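Local atomic coordinates of methionine-binding lipoprotein MetQ (Bacillus subtilis subsp. subtilis, PDB entry 4GOT), a protein that binds methionine and passes it to the membrane permease of an ABC importer, and also takes part in methionine sulfoxide transport. Residues T13-A18 and Y181-K186; H85-G90 and G242-V247; Y76-A81 and A209-E214; P26-K31 and I220-E225. All blocks are in the same frame, centred on the assembly; numbering follows the deposited sequence. Where two conformers were deposited one is given.

Contact 1: residues T13-A18 and Y181-K186; sequences TKTPHA and YAIQNK
Beside the selenomethionine cleft, where the two lobes of a periplasmic-binding-protein fold face each other, Thr-15 packs on Ile-183 and Gln-184 in the last turn of helix 179-184. Methyl CG2 of Thr-15 lies against the helix backbone, 3.6 Å from Gln-184 N, and also touches that residue's CB. The same threonine presents OG1 to Ile-183 CG2 at 3.7 Å, the two side chains crossing at about a right angle. With OG1 trans to the backbone N (chi1 -178°), CG2 is left between N and the carbonyl carbon, the branch that meets the Gln-184 backbone. A cis peptide bond joins Thr-15 to Pro-16.

Gln-184 extends its amide across Lys-14, bringing OE1 to 3.9 Å from Lys-14 CB. Polar links here run through water. One water accepts from Lys-14 N at 3.0 Å and donates to Gln-184 OE1 at 2.9 Å; another accepts a hydrogen bond from Lys-14 NZ at 2.7 Å and donates one to Gln-184 O. That carbonyl belongs to the helix end, closed by a Schellman motif with Lys-186 as C-prime residue, so the ammonium is probably favoured there despite Lys-186 nearby. Two residues after Thr-15, on helix 14-29, His-17 touches the ligand and its NE2 is hydrogen-bonded to Asn-206. Such a partly wetted seam between lobes is consistent with the closed, ligand-bound state of this fold.

Contact 2: residues H85-G90 and G242-V247; sequences HLEPFG and GAVLPV. With MSE (selenomethionine), chain B.
Leu-86 and Leu-245 are joined by a pair of backbone hydrogen bonds, N to O at 2.8 Å from Leu-86 to Leu-245 and 2.9 Å in return, both nearly straight. They form an antiparallel hydrogen-bonded pair that sets the short strand 245-246 at the margin of the six-stranded sheet. His-85 and Pro-246 follow as the non-hydrogen-bonded pair. Here Leu-245 O also receives a CA-H contact from His-85, whose own N is buried without a polar partner, with methyl CG2 of Val-247 lying 3.6 Å from it.

Apolar contacts fill the flanks. Val-244 CG1, swung trans to its backbone N (chi1 -176°), reaches the imidazole of His-85 obliquely, 3.5 Å from CD2, while Leu-245 crosses Pro-88 at about a right angle, CD1 touching CG. A water donates to both Pro-88 O and Ala-243 O, tying the two segments just past strand 85-86 and just ahead of strand 245-246.

The polar side-chain bonds belong to the ligand site. Glu-87 OE1 accepts from the amino N of selenomethionine at 2.9 Å; His-85 NE2 donates to OE2 of the same carboxylate, an oxygen whose place is less sure. With an alanine in place of Glu-87, the ligand's amino group would probably lose its acidic mate and His-85 NE2 its acceptor. The chemistry is consistent with a second-shell histidine, bonded to Tyr-59, that probably steadies the carboxylate holding the ligand's amino group.

Contact 3: residues Y76-A81 and A209-E214; sequences YKLVNA and AVRKGE
Val-79 and Val-210 turn their side chains to the same face of the sheet and lean together obliquely, CG2 to CG2. The 3.4 Å between these methyls is tighter than usual, but Val-79 was deposited in two conformers and the squeeze is doubtful. With CG1 trans to the carbonyl carbon (chi1 -70° in Val-79, -60° in Val-210), CG2 falls between N and the carbonyl carbon in both, which inclines it to the neighbouring strand. Val-79 sends its other methyl, CG1, over the backbone of Lys-212, 3.9 Å from CA, and Ala-81 CB carries the apolar row on to Val-210 CG1.

Strands 78-86 and 206-211 are antiparallel neighbours in the six-stranded sheet of one lobe. Val-79 and Val-210 form their hydrogen-bonded pair, N to O at 2.8 Å from Val-79 and 2.9 Å from Val-210. Lys-212 N adds a third bond, to Lys-77 O, as the chain enters a type II turn from Arg-211 to Glu-214; Gly-213 takes the positive phi that this turn demands.

Leu-78 and Arg-211 start apart, their CB bonds diverging, yet meet further out: Leu-78 CD2 comes obliquely to Arg-211 CG at 4.0 Å. Beyond that meeting the arginine chain bends at chi3 (-63°), and its NH1 donates to the carbonyls of Leu-50 and Val-55.

Contact 4: residues P26-K31 and I220-E225; sequences PLLKEK and IKALME
Leu-28 lays methyl CD2 over the peptide of Ala-222, 3.7 Å from its carbonyl O and within touch of its CB. Its other methyl, CD1, meets CD1 of Leu-223 at 4.0 Å, so the forked end of Leu-28 spans two successive residues of helix 218-227. The fork gets there because CG sits trans to the carbonyl carbon (chi1 -81°) and the end of the chain swings nearer than CB alone would suggest. Both leucines touch Ile-8 of strand 7-12; helices 14-29 and 218-227 therefore lie side by side on one face of the lobe's sheet, as in an alpha/beta layer arrangement.

Lys-31 spans the outer part of the seam. Its methylenes run past Ala-222, with CD 3.9 Å from Ala-222 O, before the chain bends at chi4 (-76°) to bring NZ against Glu-225. NZ donates to OE1 of Glu-225 at 2.8 Å in a salt bridge, approaching on the anti side of the oxygen and 30° out of the carboxylate plane. CE also touches Glu-225 CB at 3.9 Å, so the end of the lysine also packs on the foot of the glutamate. The chemistry is graded: apolar side chains toward the sheet and a single ion pair at the exposed outer side, where water probably weakens its pull.

Overall arrangement
Contacts 1 and 4 use opposite ends of helix 14-29, and contacts 2 and 3 share strand 78-86, so the four fall into two pairs, each sharing an element. Contact 2 is the most buried by its residues and combines sheet bonding with a charged ligand site. Contact 1 touches it, His-17 meeting the His-85 ring edge-to-face and Pro-16 touching Val-244, but makes its polar links through water. Contacts 3 and 4 lie farther out, their centres about 18 and 23 Å from the centre of the chain, within one lobe; there Ile-220 packs on Ala-81 and Val-210. Their chemistry is simpler: backbone bonds and valines in contact 3, leucines beside one surface salt bridge in contact 4.

Contact 1: residues T13-A18 and Y181-K186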
loop_
_atom_site.group_PDB
_atom_site.type_symbol
_atom_site.label_atom_id
_atom_site.label_comp_id
_atom_site.label_asym_id
_atom_site.label_seq_id
_atom_site.Cartn_x
_atom_site.Cartn_y
_atom_site.Cartn_z
ATOM N N THR A 13 4.384 -5.198 6.896
ATOM C CA THR A 13 3.951 -6.254 5.997
ATOM C C THR A 13 5.236 -6.952 5.478
ATOM O O THR A 13 6.333 -6.335 5.453
ATOM C CB THR A 13 3.032 -5.684 4.858
ATOM O OG1 THR A 13 3.544 -4.433 4.367
ATOM C CG2 THR A 13 1.552 -5.454 5.356
ATOM N N LYS A 14 5.105 -8.225 5.102
ATOM C CA LYS A 14 6.242 -9.102 4.812
ATOM C C LYS A 14 7.195 -8.611 3.764
ATOM O O LYS A 14 8.417 -8.707 3.954
ATOM C CB LYS A 14 5.789 -10.491 4.371
ATOM C CG LYS A 14 6.933 -11.508 4.394
ATOM C CD LYS A 14 6.359 -12.904 4.509
ATOM C CE LYS A 14 7.367 -14.018 4.241
ATOM N NZ LYS A 14 6.639 -15.125 3.539
ATOM N N THR A 15 6.624 -8.101 2.674
ATOM C CA THR A 15 7.381 -7.599 1.538
ATOM C C THR A 15 6.610 -6.472 0.783
ATOM O O THR A 15 5.423 -6.590 0.497
ATOM C CB THR A 15 7.845 -8.770 0.599
ATOM O OG1 THR A 15 8.632 -8.250 -0.473
ATOM C CG2 THR A 15 6.650 -9.588 0.050
ATOM N N PRO A 16 7.303 -5.381 0.454
ATOM C CA PRO A 16 8.759 -5.195 0.680
ATOM C C PRO A 16 9.153 -4.688 2.067
ATOM O O PRO A 16 10.355 -4.597 2.354
ATOM C CB PRO A 16 9.115 -4.091 -0.319
ATOM C CG PRO A 16 7.866 -3.297 -0.441
ATOM C CD PRO A 16 6.736 -4.285 -0.374
ATOM N N HIS A 17 8.165 -4.337 2.898
ATOM C CA HIS A 17 8.411 -3.488 4.047
ATOM C C HIS A 17 9.333 -4.189 5.091
ATOM O O HIS A 17 10.342 -3.577 5.546
ATOM C CB HIS A 17 7.098 -3.006 4.705
ATOM C CG HIS A 17 6.132 -2.371 3.770
ATOM N ND1 HIS A 17 5.537 -3.065 2.743
ATOM C CD2 HIS A 17 5.586 -1.125 3.743
ATOM C CE1 HIS A 17 4.765 -2.240 2.046
ATOM N NE2 HIS A 17 4.738 -1.065 2.656
ATOM N N ALA A 18 9.049 -5.438 5.460
ATOM C CA ALA A 18 9.929 -6.141 6.443
ATOM C C ALA A 18 11.349 -6.400 5.846
ATOM O O ALA A 18 12.329 -6.342 6.548
ATOM C CB ALA A 18 9.332 -7.458 6.960
ATOM N N TYR A 181 1.214 -7.502 -1.568
ATOM C CA TYR A 181 0.584 -8.819 -1.655
ATOM C C TYR A 181 0.828 -9.484 -2.981
ATOM O O TYR A 181 0.975 -10.710 -3.016
ATOM C CB TYR A 181 -0.892 -8.704 -1.340
ATOM C CG TYR A 181 -1.136 -8.458 0.108
ATOM C CD1 TYR A 181 -0.516 -9.268 1.078
ATOM C CD2 TYR A 181 -2.024 -7.450 0.539
ATOM C CE1 TYR A 181 -0.740 -9.053 2.429
ATOM C CE2 TYR A 181 -2.266 -7.254 1.888
ATOM C CZ TYR A 181 -1.630 -8.053 2.826
ATOM O OH TYR A 181 -1.847 -7.863 4.180
ATOM N N ALA A 182 1.000 -8.689 -4.065
ATOM C CA ALA A 182 1.428 -9.271 -5.339
ATOM C C ALA A 182 2.784 -9.922 -5.213
ATOM O O ALA A 182 2.965 -11.047 -5.632
ATOM C CB ALA A 182 1.457 -8.203 -6.440
ATOM N N ILE A 183 3.773 -9.199 -4.675
ATOM C CA ILE A 183 5.134 -9.745 -4.472
ATOM C C ILE A 183 5.140 -10.904 -3.445
ATOM O O ILE A 183 5.854 -11.869 -3.659
ATOM C CB ILE A 183 6.186 -8.670 -4.077
ATOM C CG1 ILE A 183 6.346 -7.631 -5.206
ATOM C CG2 ILE A 183 7.584 -9.283 -3.880
ATOM C CD1 ILE A 183 7.194 -6.470 -4.777
ATOM N N GLN A 184 4.324 -10.799 -2.389
ATOM C CA GLN A 184 4.192 -11.863 -1.392
ATOM C C GLN A 184 3.724 -13.215 -1.995
ATOM O O GLN A 184 4.200 -14.258 -1.580
ATOM C CB GLN A 184 3.268 -11.419 -0.215
ATOM C CG GLN A 184 3.348 -12.388 0.995
ATOM C CD GLN A 184 2.652 -11.875 2.252
ATOM O OE1 GLN A 184 2.403 -10.670 2.408
ATOM N NE2 GLN A 184 2.391 -12.791 3.204
ATOM N N ASN A 185 2.813 -13.152 -2.976
ATOM C CA ASN A 185 2.402 -14.250 -3.861
ATOM C C ASN A 185 3.387 -14.585 -5.018
ATOM O O ASN A 185 3.036 -15.321 -5.900
ATOM C CB ASN A 185 1.053 -13.859 -4.509
ATOM C CG ASN A 185 0.280 -15.049 -5.074
ATOM O OD1 ASN A 185 -0.011 -16.023 -4.368
ATOM N ND2 ASN A 185 -0.089 -14.959 -6.349
ATOM N N LYS A 186 4.579 -14.008 -5.039
ATOM C CA LYS A 186 5.588 -14.317 -6.067
ATOM C C LYS A 186 5.228 -13.822 -7.482
ATOM O O LYS A 186 5.731 -14.352 -8.482
ATOM C CB LYS A 186 5.890 -15.822 -6.106
ATOM C CG LYS A 186 6.170 -16.449 -4.746
ATOM C CD LYS A 186 7.305 -15.757 -4.007
ATOM C CE LYS A 186 7.979 -16.675 -2.972
ATOM N NZ LYS A 186 7.099 -17.095 -1.838
HETATM O O HOH W 1 2.400 -9.551 5.082
HETATM O O HOH W 2 5.885 -15.127 0.976
HETATM O O HOH W 3 3.523 -8.080 1.974
#

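Contact 2: residues H85-G90 and G242-V247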
loop_
_atom_site.group_PDB
_atom_site.type_symbol
_atom_site.label_atom_id
_atom_site.label_comp_id
_atom_site.label_asym_id
_atom_site.label_seq_id
_atom_site.Cartn_x
_atom_site.Cartn_y
_atom_site.Cartn_z
ATOM N N HIS A 85 8.495 5.143 0.402
ATOM C CA HIS A 85 8.375 4.463 -0.886
ATOM C C HIS A 85 6.917 4.471 -1.405
ATOM O O HIS A 85 5.942 4.526 -0.649
ATOM C CB HIS A 85 8.938 3.017 -0.820
ATOM C CG HIS A 85 7.979 1.984 -0.311
ATOM N ND1 HIS A 85 8.111 1.382 0.928
ATOM C CD2 HIS A 85 6.914 1.389 -0.898
ATOM C CE1 HIS A 85 7.143 0.506 1.097
ATOM N NE2 HIS A 85 6.407 0.485 0.003
ATOM N N LEU A 86 6.818 4.362 -2.718
ATOM C CA LEU A 86 5.571 4.225 -3.466
ATOM C C LEU A 86 5.473 2.803 -4.121
ATOM O O LEU A 86 6.476 2.228 -4.625
ATOM C CB LEU A 86 5.530 5.355 -4.551
ATOM C CG LEU A 86 4.260 5.474 -5.437
ATOM C CD1 LEU A 86 2.997 5.666 -4.595
ATOM C CD2 LEU A 86 4.389 6.569 -6.514
ATOM N N GLU A 87 4.257 2.252 -4.134
ATOM C CA GLU A 87 3.953 0.999 -4.847
ATOM C C GLU A 87 2.836 1.256 -5.881
ATOM O O GLU A 87 1.670 1.148 -5.558
ATOM C CB GLU A 87 3.451 -0.066 -3.857
ATOM C CG GLU A 87 4.477 -0.565 -2.878
ATOM C CD GLU A 87 3.861 -1.423 -1.771
ATOM O OE1 GLU A 87 2.815 -2.087 -1.975
ATOM O OE2 GLU A 87 4.441 -1.407 -0.671
ATOM N N PRO A 88 3.183 1.637 -7.125
ATOM C CA PRO A 88 2.100 1.767 -8.113
ATOM C C PRO A 88 1.213 0.490 -8.222
ATOM O O PRO A 88 1.712 -0.634 -8.425
ATOM C CB PRO A 88 2.856 2.077 -9.398
ATOM C CG PRO A 88 4.058 2.810 -8.922
ATOM C CD PRO A 88 4.470 2.093 -7.665
ATOM N N PHE A 89 -0.094 0.710 -7.992
ATOM C CA PHE A 89 -1.150 -0.292 -7.993
ATOM C C PHE A 89 -1.235 -1.029 -9.346
ATOM O O PHE A 89 -1.002 -0.443 -10.435
ATOM C CB PHE A 89 -2.481 0.447 -7.756
ATOM C CG PHE A 89 -3.490 -0.276 -6.897
ATOM C CD1 PHE A 89 -3.223 -1.465 -6.257
ATOM C CD2 PHE A 89 -4.702 0.336 -6.663
ATOM C CE1 PHE A 89 -4.163 -2.082 -5.456
ATOM C CE2 PHE A 89 -5.645 -0.267 -5.828
ATOM C CZ PHE A 89 -5.373 -1.490 -5.223
ATOM N N GLY A 90 -1.560 -2.310 -9.260
ATOM C CA GLY A 90 -1.720 -3.162 -10.434
ATOM C C GLY A 90 -3.104 -3.809 -10.579
ATOM O O GLY A 90 -3.798 -4.152 -9.561
ATOM N N GLY A 242 11.494 -1.990 -10.154
ATOM C CA GLY A 242 10.600 -0.888 -10.519
ATOM C C GLY A 242 9.185 -1.027 -9.985
ATOM O O GLY A 242 8.392 -0.105 -10.143
ATOM N N ALA A 243 8.860 -2.156 -9.342
ATOM C CA ALA A 243 7.523 -2.332 -8.705
ATOM C C ALA A 243 7.378 -1.443 -7.454
ATOM O O ALA A 243 6.260 -1.105 -7.009
ATOM C CB ALA A 243 7.292 -3.812 -8.364
ATOM N N VAL A 244 8.523 -1.121 -6.848
ATOM C CA VAL A 244 8.590 -0.315 -5.630
ATOM C C VAL A 244 9.605 0.771 -5.903
ATOM O O VAL A 244 10.714 0.460 -6.299
ATOM C CB VAL A 244 9.077 -1.151 -4.412
ATOM C CG1 VAL A 244 9.070 -0.351 -3.108
ATOM C CG2 VAL A 244 8.236 -2.394 -4.265
ATOM N N LEU A 245 9.245 2.004 -5.593
ATOM C CA LEU A 245 10.030 3.172 -5.879
ATOM C C LEU A 245 10.277 3.980 -4.585
ATOM O O LEU A 245 9.310 4.315 -3.882
ATOM C CB LEU A 245 9.231 4.033 -6.874
ATOM C CG LEU A 245 8.729 3.260 -8.110
ATOM C CD1 LEU A 245 7.757 4.143 -8.893
ATOM C CD2 LEU A 245 9.930 2.795 -8.973
ATOM N N PRO A 246 11.553 4.311 -4.274
ATOM C CA PRO A 246 11.815 5.202 -3.113
ATOM C C PRO A 246 11.228 6.598 -3.369
ATOM O O PRO A 246 11.084 6.948 -4.515
ATOM C CB PRO A 246 13.346 5.236 -3.015
ATOM C CG PRO A 246 13.873 4.680 -4.306
ATOM C CD PRO A 246 12.771 3.996 -5.040
ATOM N N VAL A 247 10.772 7.329 -2.344
ATOM C CA VAL A 247 10.299 8.710 -2.559
ATOM C C VAL A 247 10.939 9.572 -1.479
ATOM O O VAL A 247 11.578 9.035 -0.559
ATOM C CB VAL A 247 8.749 8.879 -2.534
ATOM C CG1 VAL A 247 8.092 8.265 -3.791
ATOM C CG2 VAL A 247 8.146 8.325 -1.237
HETATM N N MSE B 300 1.519 -1.301 0.494
HETATM C CA MSE B 300 0.122 -1.028 0.042
HETATM C C MSE B 300 0.061 -0.117 -1.230
HETATM O O MSE B 300 0.705 0.897 -1.206
HETATM O OXT MSE B 300 -0.634 -0.316 -2.258
HETATM C CB MSE B 300 -0.631 -0.328 1.184
HETATM C CG MSE B 300 -2.117 -0.241 1.027
HETATM SE SE MSE B 300 -2.979 0.861 2.429
HETATM C CE MSE B 300 -2.891 -0.543 3.984
HETATM O O HOH W 4 4.288 -1.145 -9.088
#

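Contact 3: residues Y76-A81 and A209-E214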
loop_
_atom_site.group_PDB
_atom_site.type_symbol
_atom_site.label_atom_id
_atom_site.label_comp_id
_atom_site.label_asym_id
_atom_site.label_seq_id
_atom_site.Cartn_x
_atom_site.Cartn_y
_atom_site.Cartn_z
ATOM N N TYR A 76 -7.488 5.722 18.018
ATOM C CA TYR A 76 -6.152 5.790 17.362
ATOM C C TYR A 76 -5.633 7.232 17.259
ATOM O O TYR A 76 -6.103 8.005 16.413
ATOM C CB TYR A 76 -6.191 5.250 15.927
ATOM C CG TYR A 76 -6.461 3.787 15.748
ATOM C CD1 TYR A 76 -6.611 2.935 16.844
ATOM C CD2 TYR A 76 -6.529 3.238 14.462
ATOM C CE1 TYR A 76 -6.849 1.590 16.666
ATOM C CE2 TYR A 76 -6.778 1.889 14.275
ATOM C CZ TYR A 76 -6.921 1.069 15.385
ATOM O OH TYR A 76 -7.138 -0.271 15.227
ATOM N N LYS A 77 -4.659 7.594 18.089
ATOM C CA LYS A 77 -4.024 8.916 18.006
ATOM C C LYS A 77 -2.650 8.672 17.387
ATOM O O LYS A 77 -1.658 8.482 18.107
ATOM C CB LYS A 77 -3.894 9.562 19.399
ATOM C CG LYS A 77 -5.158 9.578 20.247
ATOM C CD LYS A 77 -6.243 10.386 19.567
ATOM C CE LYS A 77 -7.519 10.424 20.398
ATOM N NZ LYS A 77 -8.652 10.904 19.557
ATOM N N LEU A 78 -2.626 8.589 16.060
ATOM C CA LEU A 78 -1.442 8.219 15.309
ATOM C C LEU A 78 -0.999 9.394 14.449
ATOM O O LEU A 78 -1.793 10.297 14.172
ATOM C CB LEU A 78 -1.734 6.988 14.456
ATOM C CG LEU A 78 -2.244 5.786 15.266
ATOM C CD1 LEU A 78 -2.480 4.591 14.357
ATOM C CD2 LEU A 78 -1.244 5.481 16.360
ATOM N N VAL A 79 0.265 9.375 14.044
ATOM C CA VAL A 79 0.842 10.425 13.189
ATOM C C VAL A 79 1.762 9.791 12.141
ATOM O O VAL A 79 2.388 8.726 12.384
ATOM C CB VAL A 79 1.628 11.495 14.017
ATOM C CG1 VAL A 79 0.684 12.368 14.849
ATOM C CG2 VAL A 79 2.686 10.843 14.907
ATOM N N ASN A 80 1.834 10.438 10.978
ATOM C CA ASN A 80 2.800 10.120 9.922
ATOM C C ASN A 80 4.183 10.620 10.371
ATOM O O ASN A 80 4.365 11.815 10.564
ATOM C CB ASN A 80 2.348 10.870 8.677
ATOM C CG ASN A 80 3.307 10.777 7.533
ATOM O OD1 ASN A 80 4.184 9.914 7.493
ATOM N ND2 ASN A 80 3.122 11.654 6.557
ATOM N N ALA A 81 5.151 9.729 10.524
ATOM C CA ALA A 81 6.513 10.113 10.823
ATOM C C ALA A 81 7.289 10.447 9.531
ATOM O O ALA A 81 8.359 11.028 9.628
ATOM C CB ALA A 81 7.245 9.014 11.585
ATOM N N ALA A 209 4.331 5.219 10.453
ATOM C CA ALA A 209 3.388 5.803 11.424
ATOM C C ALA A 209 3.821 5.464 12.855
ATOM O O ALA A 209 4.339 4.347 13.112
ATOM C CB ALA A 209 1.963 5.326 11.159
ATOM N N VAL A 210 3.614 6.439 13.750
ATOM C CA VAL A 210 3.932 6.341 15.170
ATOM C C VAL A 210 2.751 6.898 15.963
ATOM O O VAL A 210 1.813 7.466 15.388
ATOM C CB VAL A 210 5.275 7.078 15.497
ATOM C CG1 VAL A 210 6.458 6.455 14.708
ATOM C CG2 VAL A 210 5.165 8.592 15.209
ATOM N N ARG A 211 2.782 6.724 17.281
ATOM C CA ARG A 211 1.809 7.366 18.153
ATOM C C ARG A 211 2.061 8.880 18.251
ATOM O O ARG A 211 3.187 9.347 18.103
ATOM C CB ARG A 211 1.801 6.704 19.536
ATOM C CG ARG A 211 1.222 5.301 19.496
ATOM C CD ARG A 211 1.000 4.711 20.900
ATOM N NE ARG A 211 2.295 4.598 21.553
ATOM C CZ ARG A 211 3.235 3.708 21.243
ATOM N NH1 ARG A 211 3.049 2.804 20.302
ATOM N NH2 ARG A 211 4.393 3.732 21.880
ATOM N N LYS A 212 0.991 9.645 18.452
ATOM C CA LYS A 212 1.072 11.109 18.490
ATOM C C LYS A 212 2.016 11.483 19.617
ATOM O O LYS A 212 1.968 10.891 20.673
ATOM C CB LYS A 212 -0.323 11.719 18.717
ATOM C CG LYS A 212 -0.437 13.246 18.783
ATOM C CD LYS A 212 -1.620 13.620 19.690
ATOM C CE LYS A 212 -2.226 14.989 19.380
ATOM N NZ LYS A 212 -1.494 16.095 20.056
ATOM N N GLY A 213 2.910 12.429 19.356
ATOM C CA GLY A 213 3.930 12.840 20.329
ATOM C C GLY A 213 5.264 12.108 20.191
ATOM O O GLY A 213 6.180 12.426 20.905
ATOM N N GLU A 214 5.377 11.120 19.313
ATOM C CA GLU A 214 6.613 10.336 19.174
ATOM C C GLU A 214 7.393 10.575 17.871
ATOM O O GLU A 214 8.459 10.002 17.670
ATOM C CB GLU A 214 6.305 8.847 19.279
ATOM C CG GLU A 214 5.713 8.385 20.614
ATOM C CD GLU A 214 6.660 8.581 21.792
ATOM O OE1 GLU A 214 7.907 8.422 21.635
ATOM O OE2 GLU A 214 6.153 8.907 22.893
#

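Contact 4: residues P26-K31 and I220-E225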
loop_
_atom_site.group_PDB
_atom_site.type_symbol
_atom_site.label_atom_id
_atom_site.label_comp_id
_atom_site.label_asym_id
_atom_site.label_seq_id
_atom_site.Cartn_x
_atom_site.Cartn_y
_atom_site.Cartn_z
ATOM N N PRO A 26 21.607 -3.157 9.986
ATOM C CA PRO A 26 23.006 -2.823 10.291
ATOM C C PRO A 26 23.325 -1.317 10.273
ATOM O O PRO A 26 24.237 -0.875 10.999
ATOM C CB PRO A 26 23.820 -3.582 9.221
ATOM C CG PRO A 26 22.842 -4.092 8.229
ATOM C CD PRO A 26 21.473 -4.056 8.827
ATOM N N LEU A 27 22.592 -0.561 9.457
ATOM C CA LEU A 27 22.715 0.873 9.440
ATOM C C LEU A 27 22.161 1.523 10.747
ATOM O O LEU A 27 22.725 2.515 11.256
ATOM C CB LEU A 27 22.063 1.467 8.171
ATOM C CG LEU A 27 22.533 0.915 6.805
ATOM C CD1 LEU A 27 21.742 1.657 5.722
ATOM C CD2 LEU A 27 24.018 1.058 6.550
ATOM N N LEU A 28 21.092 0.961 11.301
ATOM C CA LEU A 28 20.595 1.404 12.622
ATOM C C LEU A 28 21.539 1.077 13.780
ATOM O O LEU A 28 21.674 1.872 14.698
ATOM C CB LEU A 28 19.210 0.798 12.937
ATOM C CG LEU A 28 18.047 1.520 12.302
ATOM C CD1 LEU A 28 16.790 0.667 12.459
ATOM C CD2 LEU A 28 17.899 2.928 12.882
ATOM N N LYS A 29 22.160 -0.099 13.762
ATOM C CA LYS A 29 23.186 -0.449 14.760
ATOM C C LYS A 29 24.384 0.536 14.704
ATOM O O LYS A 29 24.923 0.933 15.743
ATOM C CB LYS A 29 23.640 -1.909 14.582
ATOM C CG LYS A 29 24.533 -2.407 15.717
ATOM C CD LYS A 29 24.874 -3.894 15.622
ATOM C CE LYS A 29 26.061 -4.184 14.688
ATOM N NZ LYS A 29 26.876 -5.366 15.127
ATOM N N GLU A 30 24.746 0.984 13.499
ATOM C CA GLU A 30 25.769 2.051 13.325
ATOM C C GLU A 30 25.409 3.415 13.951
ATOM O O GLU A 30 26.302 4.264 14.171
ATOM C CB GLU A 30 26.151 2.217 11.837
ATOM C CG GLU A 30 27.155 1.146 11.363
ATOM C CD GLU A 30 27.187 0.903 9.844
ATOM O OE1 GLU A 30 26.699 1.757 9.057
ATOM O OE2 GLU A 30 27.710 -0.165 9.429
ATOM N N LYS A 31 24.118 3.605 14.231
ATOM C CA LYS A 31 23.590 4.765 14.929
ATOM C C LYS A 31 23.267 4.493 16.392
ATOM O O LYS A 31 22.747 5.372 17.082
ATOM C CB LYS A 31 22.315 5.256 14.229
ATOM C CG LYS A 31 22.561 5.809 12.827
ATOM C CD LYS A 31 21.278 6.398 12.256
ATOM C CE LYS A 31 21.396 6.734 10.782
ATOM N NZ LYS A 31 22.178 7.965 10.525
ATOM N N ILE A 220 13.010 7.391 16.221
ATOM C CA ILE A 220 12.226 7.515 14.992
ATOM C C ILE A 220 12.982 8.353 13.940
ATOM O O ILE A 220 12.962 7.994 12.769
ATOM C CB ILE A 220 10.820 8.109 15.265
ATOM C CG1 ILE A 220 10.024 7.156 16.188
ATOM C CG2 ILE A 220 10.053 8.373 13.971
ATOM C CD1 ILE A 220 9.965 5.697 15.768
ATOM N N LYS A 221 13.663 9.404 14.380
ATOM C CA LYS A 221 14.552 10.188 13.526
ATOM C C LYS A 221 15.694 9.349 12.962
ATOM O O LYS A 221 16.022 9.478 11.804
ATOM C CB LYS A 221 15.056 11.408 14.294
ATOM C CG LYS A 221 13.954 12.458 14.467
ATOM C CD LYS A 221 13.191 12.674 13.144
ATOM C CE LYS A 221 12.249 13.880 13.106
ATOM N NZ LYS A 221 12.876 15.192 13.429
ATOM N N ALA A 222 16.252 8.457 13.788
ATOM C CA ALA A 222 17.288 7.520 13.365
ATOM C C ALA A 222 16.771 6.544 12.297
ATOM O O ALA A 222 17.472 6.266 11.319
ATOM C CB ALA A 222 17.838 6.747 14.579
ATOM N N LEU A 223 15.560 6.019 12.494
ATOM C CA LEU A 223 14.896 5.133 11.522
ATOM C C LEU A 223 14.636 5.877 10.184
ATOM O O LEU A 223 15.025 5.371 9.131
ATOM C CB LEU A 223 13.612 4.547 12.126
ATOM C CG LEU A 223 12.785 3.622 11.214
ATOM C CD1 LEU A 223 13.498 2.307 10.908
ATOM C CD2 LEU A 223 11.396 3.425 11.801
HETATM N N MSE A 224 14.046 7.077 10.237
HETATM C CA MSE A 224 13.776 7.864 9.035
HETATM C C MSE A 224 15.050 8.148 8.277
HETATM O O MSE A 224 15.068 8.069 7.069
HETATM C CB MSE A 224 13.076 9.189 9.375
HETATM C CG MSE A 224 11.691 9.023 9.983
HETATM SE SE MSE A 224 10.619 7.654 9.093
HETATM C CE MSE A 224 10.433 8.479 7.343
ATOM N N GLU A 225 16.113 8.478 9.016
ATOM C CA GLU A 225 17.446 8.702 8.465
ATOM C C GLU A 225 17.967 7.509 7.663
ATOM O O GLU A 225 18.428 7.654 6.548
ATOM C CB GLU A 225 18.440 9.037 9.577
ATOM C CG GLU A 225 18.550 10.514 9.892
ATOM C CD GLU A 225 19.659 10.853 10.904
ATOM O OE1 GLU A 225 20.421 9.945 11.331
ATOM O OE2 GLU A 225 19.770 12.041 11.281
#